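Local coordinates for protein glutathione S-transferase (Cupriavidus metallidurans, PDB 4MK3) that probably catalyses conjugation of glutathione to electrophilic substrates as a member of the glutathione S-transferase family, and binds glutathione sulfinic acid at a site formed with its second subunit, at residues Arg150-Leu164 / Phe193-Leu205. Numbering follows the deposited sequence.
Sequences RSKIDAALTAMSTGL and FPDIAWRDRHPNL. With GSF (L-gamma-glutamyl-3-sulfino-L-alanylglycine), chain E.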
loop_
_atom_site.group_PDB
_atom_site.type_symbol
_atom_site.label_atom_id
_atom_site.label_comp_id
_atom_site.label_asym_id
_atom_site.label_seq_id
_atom_site.Cartn_x
_atom_site.Cartn_y
_atom_site.Cartn_z
ATOM N N ARG A 150 6.954 16.475 -0.754
ATOM C CA ARG A 150 8.372 16.564 -0.446
ATOM C C ARG A 150 8.605 16.576 1.062
ATOM O O ARG A 150 9.592 16.017 1.537
ATOM C CB ARG A 150 9.008 17.761 -1.141
ATOM C CG ARG A 150 9.267 17.474 -2.612
ATOM C CD ARG A 150 9.800 18.715 -3.317
ATOM N NE ARG A 150 10.074 18.458 -4.730
ATOM C CZ ARG A 150 11.261 18.110 -5.220
ATOM N NH1 ARG A 150 12.305 17.966 -4.421
ATOM N NH2 ARG A 150 11.403 17.901 -6.523
ATOM N N SER A 151 7.687 17.156 1.825
ATOM C CA SER A 151 7.816 17.121 3.280
ATOM C C SER A 151 7.674 15.693 3.821
ATOM O O SER A 151 8.335 15.344 4.794
ATOM C CB SER A 151 6.808 18.049 3.946
ATOM O OG SER A 151 7.146 19.399 3.689
ATOM N N LYS A 152 6.838 14.860 3.200
ATOM C CA LYS A 152 6.691 13.484 3.641
ATOM C C LYS A 152 7.998 12.761 3.383
ATOM O O LYS A 152 8.402 11.912 4.168
ATOM C CB LYS A 152 5.588 12.762 2.872
ATOM C CG LYS A 152 4.175 13.301 3.140
ATOM C CD LYS A 152 3.137 12.466 2.369
ATOM C CE LYS A 152 1.740 13.076 2.396
ATOM N NZ LYS A 152 1.243 13.213 3.796
ATOM N N ILE A 153 8.636 13.049 2.249
ATOM C CA ILE A 153 9.894 12.376 1.931
ATOM C C ILE A 153 10.933 12.715 3.000
ATOM O O ILE A 153 11.597 11.809 3.523
ATOM C CB ILE A 153 10.416 12.756 0.534
ATOM C CG1 ILE A 153 9.443 12.275 -0.547
ATOM C CG2 ILE A 153 11.813 12.168 0.293
ATOM C CD1 ILE A 153 9.700 12.878 -1.956
ATOM N N ASP A 154 11.053 13.994 3.341
ATOM C CA ASP A 154 12.017 14.438 4.345
ATOM C C ASP A 154 11.736 13.746 5.676
ATOM O O ASP A 154 12.653 13.290 6.349
ATOM C CB ASP A 154 11.945 15.928 4.537
ATOM C CG ASP A 154 12.539 16.707 3.377
ATOM O OD1 ASP A 154 13.271 16.121 2.550
ATOM O OD2 ASP A 154 12.266 17.911 3.312
ATOM N N ALA A 155 10.471 13.702 6.066
ATOM C CA ALA A 155 10.086 13.088 7.333
ATOM C C ALA A 155 10.353 11.590 7.328
ATOM O O ALA A 155 10.818 11.014 8.326
ATOM C CB ALA A 155 8.611 13.381 7.630
ATOM N N ALA A 156 10.073 10.948 6.202
ATOM C CA ALA A 156 10.306 9.507 6.106
ATOM C C ALA A 156 11.795 9.205 6.204
ATOM O O ALA A 156 12.184 8.217 6.828
ATOM C CB ALA A 156 9.735 8.964 4.817
ATOM N N LEU A 157 12.623 10.020 5.555
ATOM C CA LEU A 157 14.075 9.857 5.647
ATOM C C LEU A 157 14.552 9.981 7.077
ATOM O O LEU A 157 15.364 9.183 7.521
ATOM C CB LEU A 157 14.815 10.836 4.749
ATOM C CG LEU A 157 14.662 10.579 3.254
ATOM C CD1 LEU A 157 15.040 11.830 2.497
ATOM C CD2 LEU A 157 15.519 9.381 2.852
ATOM N N THR A 158 14.072 10.988 7.794
ATOM C CA THR A 158 14.466 11.162 9.184
ATOM C C THR A 158 14.043 9.938 9.994
ATOM O O THR A 158 14.800 9.457 10.835
ATOM C CB THR A 158 13.814 12.386 9.751
ATOM O OG1 THR A 158 14.330 13.534 9.071
ATOM C CG2 THR A 158 14.117 12.538 11.234
ATOM N N ALA A 159 12.844 9.437 9.756
ATOM C CA ALA A 159 12.380 8.256 10.481
ATOM C C ALA A 159 13.219 7.034 10.148
ATOM O O ALA A 159 13.500 6.207 11.019
ATOM C CB ALA A 159 10.900 7.981 10.195
ATOM N N MET A 160 13.612 6.887 8.890
ATOM C CA MET A 160 14.447 5.748 8.518
ATOM C C MET A 160 15.780 5.848 9.264
ATOM O O MET A 160 16.292 4.839 9.753
ATOM C CB MET A 160 14.722 5.718 7.025
ATOM C CG MET A 160 13.523 5.350 6.171
ATOM S SD MET A 160 13.939 5.549 4.424
ATOM C CE MET A 160 12.480 4.885 3.642
ATOM N N SER A 161 16.358 7.042 9.316
ATOM C CA SER A 161 17.633 7.199 9.989
ATOM C C SER A 161 17.467 6.942 11.505
ATOM O O SER A 161 18.293 6.257 12.120
ATOM C CB SER A 161 18.205 8.595 9.718
ATOM O OG SER A 161 19.417 8.827 10.426
ATOM N N THR A 162 16.400 7.462 12.096
ATOM C CA THR A 162 16.133 7.252 13.528
ATOM C C THR A 162 15.919 5.760 13.826
ATOM O O THR A 162 16.457 5.222 14.807
ATOM C CB THR A 162 14.931 8.086 13.956
ATOM O OG1 THR A 162 15.290 9.472 13.843
ATOM C CG2 THR A 162 14.562 7.804 15.432
ATOM N N GLY A 163 15.183 5.090 12.948
ATOM C CA GLY A 163 14.858 3.677 13.128
ATOM C C GLY A 163 16.044 2.757 12.962
ATOM O O GLY A 163 16.187 1.782 13.704
ATOM N N LEU A 164 16.886 3.021 11.974
ATOM C CA LEU A 164 18.073 2.205 11.739
ATOM C C LEU A 164 19.053 2.410 12.886
ATOM O O LEU A 164 19.720 1.468 13.318
ATOM C CB LEU A 164 18.718 2.554 10.404
ATOM C CG LEU A 164 20.035 1.882 10.078
ATOM C CD1 LEU A 164 19.860 0.344 9.974
ATOM C CD2 LEU A 164 20.630 2.413 8.784
ATOM N N PHE A 193 15.604 11.979 -7.857
ATOM C CA PHE A 193 15.584 13.193 -7.041
ATOM C C PHE A 193 16.962 13.496 -6.455
ATOM O O PHE A 193 17.127 13.590 -5.229
ATOM C CB PHE A 193 14.563 13.054 -5.907
ATOM C CG PHE A 193 13.135 13.045 -6.388
ATOM C CD1 PHE A 193 12.501 11.857 -6.708
ATOM C CD2 PHE A 193 12.437 14.227 -6.521
ATOM C CE1 PHE A 193 11.192 11.867 -7.164
ATOM C CE2 PHE A 193 11.137 14.241 -6.971
ATOM C CZ PHE A 193 10.511 13.044 -7.287
ATOM N N PRO A 194 17.963 13.656 -7.328
ATOM C CA PRO A 194 19.307 13.926 -6.801
ATOM C C PRO A 194 19.381 15.228 -6.008
ATOM O O PRO A 194 20.344 15.416 -5.260
ATOM C CB PRO A 194 20.167 14.005 -8.063
ATOM C CG PRO A 194 19.213 14.345 -9.160
ATOM C CD PRO A 194 17.939 13.639 -8.795
ATOM N N ASP A 195 18.376 16.092 -6.150
ATOM C CA ASP A 195 18.276 17.336 -5.374
ATOM C C ASP A 195 17.887 17.150 -3.910
ATOM O O ASP A 195 18.052 18.067 -3.100
ATOM C CB ASP A 195 17.252 18.275 -6.023
ATOM C CG ASP A 195 15.897 17.601 -6.245
ATOM O OD1 ASP A 195 15.854 16.553 -6.927
ATOM O OD2 ASP A 195 14.876 18.108 -5.732
ATOM N N ILE A 196 17.337 15.993 -3.564
ATOM C CA ILE A 196 17.002 15.704 -2.181
ATOM C C ILE A 196 18.238 15.100 -1.527
ATOM O O ILE A 196 18.545 13.927 -1.703
ATOM C CB ILE A 196 15.774 14.766 -2.077
ATOM C CG1 ILE A 196 14.552 15.460 -2.693
ATOM C CG2 ILE A 196 15.507 14.375 -0.623
ATOM C CD1 ILE A 196 13.273 14.620 -2.735
ATOM N N ALA A 197 18.951 15.927 -0.756
ATOM C CA ALA A 197 20.302 15.592 -0.336
ATOM C C ALA A 197 20.360 14.723 0.919
ATOM O O ALA A 197 21.031 15.070 1.899
ATOM C CB ALA A 197 21.095 16.873 -0.129
ATOM N N TRP A 198 19.693 13.574 0.883
ATOM C CA TRP A 198 19.636 12.714 2.052
ATOM C C TRP A 198 21.009 12.226 2.495
ATOM O O TRP A 198 21.216 11.957 3.665
ATOM C CB TRP A 198 18.692 11.538 1.815
ATOM C CG TRP A 198 19.116 10.558 0.749
ATOM C CD1 TRP A 198 18.750 10.571 -0.569
ATOM C CD2 TRP A 198 19.956 9.418 0.916
ATOM N NE1 TRP A 198 19.316 9.515 -1.226
ATOM C CE2 TRP A 198 20.052 8.779 -0.338
ATOM C CE3 TRP A 198 20.640 8.869 2.004
ATOM C CZ2 TRP A 198 20.812 7.635 -0.534
ATOM C CZ3 TRP A 198 21.385 7.733 1.812
ATOM C CH2 TRP A 198 21.463 7.115 0.554
ATOM N N ARG A 199 21.941 12.099 1.561
ATOM C CA ARG A 199 23.277 11.566 1.867
ATOM C C ARG A 199 24.098 12.500 2.746
ATOM O O ARG A 199 24.945 12.060 3.517
ATOM C CB ARG A 199 24.029 11.293 0.563
ATOM C CG ARG A 199 23.448 10.113 -0.198
ATOM C CD ARG A 199 24.088 9.961 -1.568
ATOM N NE ARG A 199 23.650 8.699 -2.134
ATOM C CZ ARG A 199 24.228 7.530 -1.869
ATOM N NH1 ARG A 199 23.739 6.398 -2.385
ATOM N NH2 ARG A 199 25.313 7.491 -1.100
ATOM N N ASP A 200 23.854 13.782 2.602
ATOM C CA ASP A 200 24.497 14.744 3.467
ATOM C C ASP A 200 23.908 14.661 4.878
ATOM O O ASP A 200 24.669 14.693 5.850
ATOM C CB ASP A 200 24.376 16.129 2.851
ATOM C CG ASP A 200 25.147 16.242 1.545
ATOM O OD1 ASP A 200 26.268 15.695 1.474
ATOM O OD2 ASP A 200 24.636 16.864 0.595
ATOM N N ARG A 201 22.584 14.476 4.976
ATOM C CA ARG A 201 21.812 14.558 6.227
ATOM C C ARG A 201 21.956 13.358 7.147
ATOM O O ARG A 201 21.866 13.513 8.361
ATOM C CB ARG A 201 20.300 14.661 5.944
ATOM C CG ARG A 201 19.855 15.812 5.069
ATOM C CD ARG A 201 18.365 15.647 4.754
ATOM N NE ARG A 201 17.921 16.513 3.666
ATOM C CZ ARG A 201 16.711 16.450 3.113
ATOM N NH1 ARG A 201 15.816 15.575 3.555
ATOM N NH2 ARG A 201 16.394 17.260 2.111
ATOM N N HIS A 202 22.111 12.170 6.572
ATOM C CA HIS A 202 21.954 10.924 7.322
ATOM C C HIS A 202 23.087 9.942 7.059
ATOM O O HIS A 202 22.950 9.032 6.248
ATOM C CB HIS A 202 20.614 10.268 6.988
ATOM C CG HIS A 202 19.431 11.176 7.132
ATOM N ND1 HIS A 202 19.050 11.721 8.340
ATOM C CD2 HIS A 202 18.523 11.602 6.220
ATOM C CE1 HIS A 202 17.967 12.461 8.160
ATOM N NE2 HIS A 202 17.636 12.416 6.883
ATOM N N PRO A 203 24.207 10.105 7.778
ATOM C CA PRO A 203 25.361 9.230 7.566
ATOM C C PRO A 203 25.041 7.762 7.747
ATOM O O PRO A 203 25.605 6.935 7.024
ATOM C CB PRO A 203 26.346 9.692 8.634
ATOM C CG PRO A 203 26.042 11.114 8.825
ATOM C CD PRO A 203 24.546 11.231 8.665
ATOM N N ASN A 204 24.144 7.412 8.663
ATOM C CA ASN A 204 23.882 5.986 8.823
ATOM C C ASN A 204 23.192 5.367 7.606
ATOM O O ASN A 204 23.438 4.209 7.285
ATOM C CB ASN A 204 23.166 5.650 10.138
ATOM C CG ASN A 204 21.787 6.199 10.231
ATOM O OD1 ASN A 204 21.385 7.129 9.504
ATOM N ND2 ASN A 204 21.023 5.645 11.163
ATOM N N LEU A 205 22.343 6.131 6.928
ATOM C CA LEU A 205 21.723 5.670 5.691
ATOM C C LEU A 205 22.741 5.560 4.567
ATOM O O LEU A 205 22.630 4.658 3.734
ATOM C CB LEU A 205 20.591 6.603 5.301
ATOM C CG LEU A 205 19.414 6.643 6.282
ATOM C CD1 LEU A 205 18.326 7.518 5.691
ATOM C CD2 LEU A 205 18.848 5.276 6.609
HETATM C CB1 GSF E . -3.207 5.118 3.053
HETATM C CG1 GSF E . -3.869 5.931 4.157
HETATM C CD1 GSF E . -4.283 7.310 3.693
HETATM O OE1 GSF E . -3.964 7.786 2.621
HETATM C C1 GSF E . -3.128 3.001 4.346
HETATM O O11 GSF E . -3.437 3.195 5.549
HETATM O O12 GSF E . -3.524 1.952 3.772
HETATM N N1 GSF E . -1.562 3.389 2.526
HETATM C CA1 GSF E . -2.303 4.024 3.613
HETATM N N2 GSF E . -5.091 8.028 4.562
HETATM C CA2 GSF E . -5.494 9.358 4.248
HETATM C CB2 GSF E . -6.749 9.697 4.982
HETATM S SG2 GSF E . -8.200 8.987 4.291
HETATM O O1S GSF E . -9.323 9.829 4.738
HETATM O O2S GSF E . -8.317 7.575 4.761
HETATM C C2 GSF E . -4.507 10.357 4.810
HETATM O O2 GSF E . -4.116 10.265 5.971
HETATM N N3 GSF E . -4.080 11.381 3.972
HETATM C CA3 GSF E . -3.191 12.386 4.479
HETATM C C3 GSF E . -2.067 12.721 3.491
HETATM O O31 GSF E . -1.355 13.743 3.725
HETATM O O32 GSF E . -1.853 12.016 2.483
HETATM O O HOH W 1 13.298 17.258 -8.279
HETATM O O HOH W 2 15.492 14.087 6.053
HETATM O O HOH W 3 20.584 11.317 10.780
#
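Asn204 and Ser161 share two hydrogen bonds. Ser161 OG gives its proton to Asn204 OD1 at 2.8 Å. Asn204 ND2 donates to Ser161 O at 3.0 Å, that oxygen in the amide plane, and to Ala165 O. Asn204 CG lies between backbone N and carbonyl carbon (chi1 66°), turning the amide to the helix. With an alanine here, Ser161 OG would probably lose its acceptor, and the Ser161 and Ala165 carbonyls this donor.

Two salt bridges pair charges. Arg201 NH1 meets Asp154 OD1 at 2.8 Å, from above the carboxylate plane. Arg150 NH1 approaches Asp195 OD2 at 2.9 Å, nearly along the C-O axis; water 1 accepts from Arg150 NH2 and bonds weakly to Asp195 OD1.

The His202 ring lies between Arg201 CB and Leu157 O, one on each face. Water 2 joins NE2 to Asp154 O and Arg201 NH1; water 3 joins ND1 to Ser161 OG.

Leu157 CD1 touches Trp198 CB at 3.7 Å. Leu205 is a knob among Leu157, Met160, Ser161 and Leu164.

This ties helix 143-164 to the chain after helix 177-192 in the C-terminal domain. The apolar groups pack between the Arg150 bridge and the Asn204 pair, which probably set how 193-205 lies along the helix.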